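Local coordinates for protein homoserine kinase (Listeria monocytogenes, PDB 3HUL) that probably catalyses the ATP-dependent phosphorylation of L-homoserine to O-phospho-L-homoserine, a step of threonine biosynthesis, at residues V148-P153 and A197-D202; D202-G207 and G238-C243. All coordinates share one frame; numbering follows the deposited sequence.

Overall arrangement
Interactions 1 and 2 follow one another along the chain, with centres about 12 Å apart, and share Asp202, the N-cap between helices 181-198 and 203-210. Interaction 1 sets the end of helix 181-198 against the end of strand 144-150; it is partly buried and reaches the subunit interfaces. Interaction 2 is more buried and sets helix 203-210 against the start of strand 241-244. Both rest on a carbon over an aromatic face, but interaction 1 adds aliphatic packing, whereas interaction 2 adds a close backbone approach and a bridging water. They touch directly: Phe152 and Pro153 pack on Met203, and Ile198 packs on Ala206.

Interaction 1: residues V148-P153 and A197-D202; sequences VRHLFP and AILRND. With SO4 (sulfate ion), chain D.
Leu199 sits on the His150 imidazole where a Schellman motif at Asn201 ends a helix of this GHMP kinase, opposite the end of strand 144-150. Its CD1 lies over the centre of the ring, 3.9 Å from the His150 centroid and 7° off the normal, a CH-pi contact. The second branch, CD2, lies above the same face but off centre, 3.3 Å from His150 ND1. With CG of Leu199 opposite its carbonyl carbon (chi1 -71°), the isobutyl end swings round to the imidazole. Polar grip on that ring comes from the second subunit, where Ala196 O accepts a hydrogen bond from His150 NE2.

Ile198 spreads its two branches. CG2, which points away from the backbone N, presses on the proline ring with Pro153 CD at 3.4 Å from Ile198 CG2, tighter than usual van der Waals contact. CD1, at the end of the other branch, meets Phe152 CE1 obliquely at 3.7 Å.

Arg200 turns away from strand 144-150, bent at chi2 and chi3, and its NH1 and NH2 donate to O3 and O4 of a sulfate probably taken from the crystallisation liquor. NH1 is also hydrogen-bonded to Arg149 O of the second subunit. Two carbonyls hold the turn: Asn201 N donates to Ile198 O at 2.9 Å, while Arg200 N (3.0 Å) and Asp202 N (2.9 Å) reach Ala197 O from opposite faces of its plane.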
# COMPACT_ATOMS: atom_id res chain seq x y z
N VAL A 148 10.21 -8.95 -0.84
CA VAL A 148 9.04 -8.20 -1.26
C VAL A 148 9.56 -7.01 -2.04
O VAL A 148 10.47 -6.31 -1.57
CB VAL A 148 8.18 -7.69 -0.06
CG1 VAL A 148 6.93 -6.99 -0.57
CG2 VAL A 148 7.77 -8.83 0.86
N ARG A 149 9.00 -6.80 -3.23
CA ARG A 149 9.28 -5.60 -4.01
C ARG A 149 8.22 -4.52 -3.76
O ARG A 149 7.04 -4.77 -3.88
CB ARG A 149 9.36 -5.92 -5.51
CG ARG A 149 9.46 -4.68 -6.44
CD ARG A 149 9.37 -5.17 -7.91
NE ARG A 149 9.73 -4.19 -8.93
CZ ARG A 149 8.89 -3.32 -9.49
NH1 ARG A 149 7.62 -3.26 -9.12
NH2 ARG A 149 9.34 -2.48 -10.43
N HIS A 150 8.68 -3.32 -3.43
CA HIS A 150 7.83 -2.18 -3.23
C HIS A 150 8.30 -1.05 -4.17
O HIS A 150 9.41 -1.12 -4.73
CB HIS A 150 7.89 -1.73 -1.76
CG HIS A 150 6.94 -2.45 -0.86
ND1 HIS A 150 5.57 -2.25 -0.91
CD2 HIS A 150 7.15 -3.37 0.11
CE1 HIS A 150 4.99 -3.01 0.01
NE2 HIS A 150 5.92 -3.71 0.64
N LEU A 151 7.45 -0.05 -4.37
CA LEU A 151 7.82 1.16 -5.08
C LEU A 151 8.47 2.11 -4.13
O LEU A 151 7.86 2.48 -3.13
CB LEU A 151 6.60 1.91 -5.51
CG LEU A 151 5.86 1.52 -6.74
CD1 LEU A 151 4.99 0.27 -6.45
CD2 LEU A 151 5.05 2.80 -7.03
N PHE A 152 9.67 2.55 -4.46
CA PHE A 152 10.32 3.60 -3.70
C PHE A 152 9.68 4.90 -4.19
O PHE A 152 9.41 5.02 -5.37
CB PHE A 152 11.82 3.58 -3.96
CG PHE A 152 12.64 4.06 -2.80
CD1 PHE A 152 12.74 3.30 -1.63
CD2 PHE A 152 13.30 5.29 -2.86
CE1 PHE A 152 13.50 3.73 -0.55
CE2 PHE A 152 14.07 5.74 -1.79
CZ PHE A 152 14.16 4.95 -0.61
N PRO A 153 9.38 5.83 -3.26
CA PRO A 153 8.77 7.14 -3.55
C PRO A 153 9.52 8.00 -4.55
O PRO A 153 9.14 9.17 -4.76
CB PRO A 153 8.81 7.84 -2.19
CG PRO A 153 8.60 6.71 -1.23
CD PRO A 153 9.43 5.58 -1.81
N ALA A 197 7.82 3.65 7.35
CA ALA A 197 7.71 5.09 7.05
C ALA A 197 7.72 5.35 5.57
O ALA A 197 7.01 6.26 5.09
CB ALA A 197 8.84 5.91 7.79
N ILE A 198 8.51 4.57 4.84
CA ILE A 198 8.60 4.72 3.41
C ILE A 198 7.23 4.50 2.84
O ILE A 198 6.81 5.23 1.93
CB ILE A 198 9.66 3.79 2.73
CG1 ILE A 198 11.08 4.23 3.12
CG2 ILE A 198 9.52 3.89 1.19
CD1 ILE A 198 12.18 3.20 2.91
N LEU A 199 6.52 3.52 3.40
CA LEU A 199 5.18 3.18 2.90
C LEU A 199 4.06 4.15 3.32
O LEU A 199 2.95 4.08 2.79
CB LEU A 199 4.87 1.66 3.12
CG LEU A 199 5.76 0.83 2.14
CD1 LEU A 199 6.33 -0.44 2.72
CD2 LEU A 199 4.96 0.50 0.88
N ARG A 200 4.36 5.11 4.22
CA ARG A 200 3.47 6.25 4.45
C ARG A 200 3.87 7.45 3.57
O ARG A 200 3.32 8.53 3.72
CB ARG A 200 3.52 6.72 5.92
CG ARG A 200 2.99 5.76 6.97
CD ARG A 200 1.47 5.69 7.06
NE ARG A 200 0.81 6.99 7.13
CZ ARG A 200 0.21 7.50 8.20
NH1 ARG A 200 0.19 6.81 9.36
NH2 ARG A 200 -0.36 8.71 8.11
N ASN A 201 4.88 7.26 2.72
CA ASN A 201 5.54 8.37 1.99
C ASN A 201 6.23 9.37 2.95
O ASN A 201 6.40 10.54 2.60
CB ASN A 201 4.53 9.10 1.10
CG ASN A 201 5.18 9.79 -0.14
OD1 ASN A 201 4.80 10.91 -0.54
ND2 ASN A 201 6.12 9.12 -0.75
N ASP A 202 6.59 8.93 4.15
CA ASP A 202 7.25 9.82 5.15
C ASP A 202 8.76 9.69 5.03
O ASP A 202 9.40 9.02 5.85
CB ASP A 202 6.81 9.49 6.58
CG ASP A 202 7.27 10.55 7.62
OD1 ASP A 202 8.17 11.38 7.34
OD2 ASP A 202 6.71 10.56 8.72
S SO4 D . -2.39 8.64 11.39
O1 SO4 D . -3.83 8.45 11.51
O2 SO4 D . -1.82 9.36 12.53
O3 SO4 D . -1.71 7.35 11.32
O4 SO4 D . -2.16 9.39 10.16

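Interaction 2: residues D202-G207 and G238-C243; sequences DMTLAG and GAYAAC
Helix 203-210 and the start of strand 241-244 come closest at Gly207 and Ala241, whose CA atoms are 4.7 Å apart. This close approach depends on glycine: with no CB in the way, Gly207 CA makes a CA-H...O contact with Tyr240 O at 3.5 Å, while Ala241 CB rests 3.4 Å from Gly207 O.

The largest share of the buried surface belongs to Tyr240. Its ring lies flat against the start of the helix, and Met203 CB stands over the centre of one face, 3.3 Å from the Tyr240 centroid and 10° off the normal, a short CH-pi contact. The torsion that puts CG opposite the carbonyl carbon (chi1 -51°) turns the phenol along the first helical turn. Met203 is bent at both chi2 and chi3; its SD stays above the same face but at a distance, 5.4 Å from the Tyr240 centroid and 21° off the normal, a loose Met-aromatic contact.

One water joins the two backbones, donating to Thr204 O (2.7 Å) and to Tyr240 O (2.8 Å). The first turn of the helix is capped by Asp202, whose OD1 accepts from Leu205 N at 3.0 Å, the N-H arriving from above the carboxylate plane.

Tyr240 and Ala241 both face Phe254 in a classic beta bulge that joins this edge to strand 251-255. Met203 also touches Ile198 of helix 181-198, as does Ala206, so helix 203-210 packs on both that long helix and the edge of the four-stranded antiparallel sheet.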
# COMPACT_ATOMS: atom_id res chain seq x y z
N ASP A 202 6.59 8.93 4.15
CA ASP A 202 7.25 9.82 5.15
C ASP A 202 8.76 9.69 5.03
O ASP A 202 9.40 9.02 5.85
CB ASP A 202 6.81 9.49 6.58
CG ASP A 202 7.27 10.55 7.62
OD1 ASP A 202 8.17 11.38 7.34
OD2 ASP A 202 6.71 10.56 8.72
N MET A 203 9.31 10.28 3.97
CA MET A 203 10.73 10.11 3.60
C MET A 203 11.66 10.88 4.56
O MET A 203 12.84 10.54 4.74
CB MET A 203 10.94 10.52 2.14
CG MET A 203 10.32 9.52 1.13
SD MET A 203 11.00 7.83 1.26
CE MET A 203 12.73 8.00 0.97
N THR A 204 11.11 11.91 5.18
CA THR A 204 11.80 12.59 6.27
C THR A 204 12.08 11.63 7.43
O THR A 204 13.23 11.50 7.86
CB THR A 204 10.98 13.78 6.73
OG1 THR A 204 11.23 14.83 5.80
CG2 THR A 204 11.36 14.26 8.10
N LEU A 205 11.05 10.97 7.93
CA LEU A 205 11.29 9.98 8.99
C LEU A 205 12.17 8.85 8.46
O LEU A 205 13.13 8.48 9.11
CB LEU A 205 9.97 9.45 9.57
CG LEU A 205 9.97 8.25 10.54
CD1 LEU A 205 10.87 8.49 11.79
CD2 LEU A 205 8.51 7.98 10.96
N ALA A 206 11.87 8.32 7.28
CA ALA A 206 12.68 7.25 6.71
C ALA A 206 14.16 7.64 6.65
O ALA A 206 15.04 6.82 6.95
CB ALA A 206 12.22 6.91 5.32
N GLY A 207 14.42 8.87 6.22
CA GLY A 207 15.79 9.33 6.00
C GLY A 207 16.55 9.39 7.29
O GLY A 207 17.73 9.06 7.35
N GLY A 238 16.43 20.38 2.26
CA GLY A 238 15.24 19.53 2.23
C GLY A 238 15.52 18.11 1.79
O GLY A 238 14.59 17.36 1.48
N ALA A 239 16.79 17.72 1.72
CA ALA A 239 17.13 16.34 1.41
C ALA A 239 16.72 15.47 2.61
O ALA A 239 16.63 15.96 3.74
CB ALA A 239 18.61 16.19 1.09
N TYR A 240 16.45 14.19 2.35
CA TYR A 240 16.07 13.26 3.42
C TYR A 240 17.22 12.75 4.25
O TYR A 240 17.10 12.56 5.46
CB TYR A 240 15.34 12.06 2.82
CG TYR A 240 14.21 12.44 1.89
CD1 TYR A 240 13.19 13.29 2.32
CD2 TYR A 240 14.14 11.90 0.60
CE1 TYR A 240 12.13 13.65 1.47
CE2 TYR A 240 13.06 12.24 -0.27
CZ TYR A 240 12.08 13.10 0.17
OH TYR A 240 11.03 13.43 -0.66
N ALA A 241 18.36 12.52 3.61
CA ALA A 241 19.42 11.73 4.21
C ALA A 241 20.64 11.69 3.27
O ALA A 241 20.50 11.86 2.07
CB ALA A 241 18.92 10.30 4.45
N ALA A 242 21.80 11.44 3.85
CA ALA A 242 23.02 11.14 3.11
C ALA A 242 23.63 9.91 3.79
O ALA A 242 23.79 9.90 5.02
CB ALA A 242 24.00 12.35 3.12
N CYS A 243 23.93 8.89 3.00
CA CYS A 243 24.43 7.62 3.52
C CYS A 243 25.50 7.07 2.62
O CYS A 243 25.49 7.30 1.40
CB CYS A 243 23.30 6.58 3.53
SG CYS A 243 21.85 7.16 4.34
O HOH W 1 15.13 13.30 7.29